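Local coordinates for protein transcriptional regulator, LacI family (Lactobacillus brevis, PDB 3JY6) that probably acts as a LacI-family transcription factor that binds regulatory DNA, at residues E80-H83 / Q84-P87. Residues are numbered along the deposited sequence; the frame is centred on the assembly and turned at random.
Sequences EILH and QQMP
Leu82 and Gln85 are joined across a tight turn that ends the helix of a beta-alpha-beta crossover, the one linking the parallel strands 66-70 and 88-91 in a sheet of the periplasmic-binding-protein fold. His83 and Gln84 occupy the two central positions, both with positive phi (54° and 57°), so the turn is close to type III′, both central residues in the left-handed helical region. It is closed by a backbone hydrogen bond from Gln85 N to Leu82 O, 3.1 Å long. The N-H bends to 149° and approaches from above the carbonyl plane.

The side chain of Gln85 follows this bond back over the same oxygen. CG sits between the backbone N and the carbonyl carbon (chi1 69°), a torsion that turns the chain toward the helix end. Gln85 CB and Gln85 CG each lie 3.3 Å from Leu82 O. The chain then runs extended to Gln85 CD, 3.8 Å from Leu82 O, leaving the terminal amide beside Leu82.

Leu82 is buried and packs on Leu56 of helix 49-60 and on Leu67 of strand 66-70. Met86, buried as well, also touches Leu67, so Leu82, which opens the turn, and Met86, which follows it, both reach strand 66-70. On the solvent side, Gln84 holds its CG beside its own backbone N and extends to a hydrogen bond between its NE2 and Gln79 OE1, one helical turn before the helix ends. At its root, Gln84 CB lies just 3.0 Å from His83 O.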
loop_
_atom_site.group_PDB
_atom_site.type_symbol
_atom_site.label_atom_id
_atom_site.label_comp_id
_atom_site.label_asym_id
_atom_site.label_seq_id
_atom_site.Cartn_x
_atom_site.Cartn_y
_atom_site.Cartn_z
ATOM N N GLU A 80 7.310 -10.369 -28.147
ATOM C CA GLU A 80 6.903 -9.504 -29.245
ATOM C C GLU A 80 7.209 -8.028 -29.024
ATOM O O GLU A 80 7.405 -7.286 -29.989
ATOM C CB GLU A 80 5.408 -9.711 -29.540
ATOM C CG GLU A 80 5.146 -10.501 -30.828
ATOM C CD GLU A 80 3.869 -11.351 -30.797
ATOM O OE1 GLU A 80 2.831 -10.878 -30.282
ATOM O OE2 GLU A 80 3.902 -12.498 -31.311
ATOM N N ILE A 81 7.269 -7.602 -27.762
ATOM C CA ILE A 81 7.558 -6.203 -27.441
ATOM C C ILE A 81 9.025 -5.898 -27.122
ATOM O O ILE A 81 9.594 -4.966 -27.680
ATOM C CB ILE A 81 6.695 -5.713 -26.251
ATOM C CG1 ILE A 81 5.221 -5.693 -26.656
ATOM C CG2 ILE A 81 7.140 -4.318 -25.814
ATOM C CD1 ILE A 81 4.262 -5.347 -25.516
ATOM N N LEU A 82 9.642 -6.678 -26.237
ATOM C CA LEU A 82 11.032 -6.434 -25.854
ATOM C C LEU A 82 12.091 -7.223 -26.645
ATOM O O LEU A 82 13.272 -6.853 -26.659
ATOM C CB LEU A 82 11.190 -6.690 -24.355
ATOM C CG LEU A 82 10.182 -5.934 -23.476
ATOM C CD1 LEU A 82 10.426 -6.239 -22.007
ATOM C CD2 LEU A 82 10.320 -4.438 -23.716
ATOM N N HIS A 83 11.671 -8.316 -27.275
ATOM C CA HIS A 83 12.566 -9.142 -28.079
ATOM C C HIS A 83 13.817 -9.611 -27.355
ATOM O O HIS A 83 14.898 -9.691 -27.944
ATOM C CB HIS A 83 12.967 -8.385 -29.338
ATOM C CG HIS A 83 11.802 -7.862 -30.109
ATOM N ND1 HIS A 83 10.927 -8.687 -30.784
ATOM C CD2 HIS A 83 11.348 -6.600 -30.294
ATOM C CE1 HIS A 83 9.985 -7.954 -31.353
ATOM N NE2 HIS A 83 10.217 -6.686 -31.070
ATOM N N GLN A 84 13.664 -9.917 -26.073
ATOM C CA GLN A 84 14.769 -10.403 -25.264
ATOM C C GLN A 84 15.963 -9.461 -25.237
ATOM O O GLN A 84 17.108 -9.895 -25.121
ATOM C CB GLN A 84 15.199 -11.789 -25.754
ATOM C CG GLN A 84 14.211 -12.892 -25.393
ATOM C CD GLN A 84 14.732 -14.273 -25.721
ATOM O OE1 GLN A 84 15.877 -14.591 -25.424
ATOM N NE2 GLN A 84 13.882 -15.112 -26.328
ATOM N N GLN A 85 15.700 -8.167 -25.345
ATOM C CA GLN A 85 16.785 -7.209 -25.293
ATOM C C GLN A 85 17.336 -7.192 -23.860
ATOM O O GLN A 85 18.515 -6.920 -23.641
ATOM C CB GLN A 85 16.287 -5.810 -25.684
ATOM C CG GLN A 85 15.356 -5.173 -24.675
ATOM C CD GLN A 85 14.885 -3.799 -25.100
ATOM O OE1 GLN A 85 13.943 -3.666 -25.884
ATOM N NE2 GLN A 85 15.548 -2.765 -24.589
ATOM N N MET A 86 16.485 -7.508 -22.884
ATOM C CA MET A 86 16.919 -7.491 -21.497
ATOM C C MET A 86 16.496 -8.729 -20.723
ATOM O O MET A 86 15.472 -9.339 -21.022
ATOM C CB MET A 86 16.365 -6.240 -20.786
ATOM C CG MET A 86 14.854 -6.254 -20.531
ATOM S SD MET A 86 14.163 -4.690 -19.882
ATOM C CE MET A 86 14.167 -3.670 -21.397
ATOM N N PRO A 87 17.298 -9.126 -19.729
ATOM C CA PRO A 87 16.956 -10.300 -18.929
ATOM C C PRO A 87 15.630 -10.076 -18.206
ATOM O O PRO A 87 15.270 -8.941 -17.888
ATOM C CB PRO A 87 18.142 -10.438 -17.972
ATOM C CG PRO A 87 18.680 -9.012 -17.864
ATOM C CD PRO A 87 18.573 -8.530 -19.296
#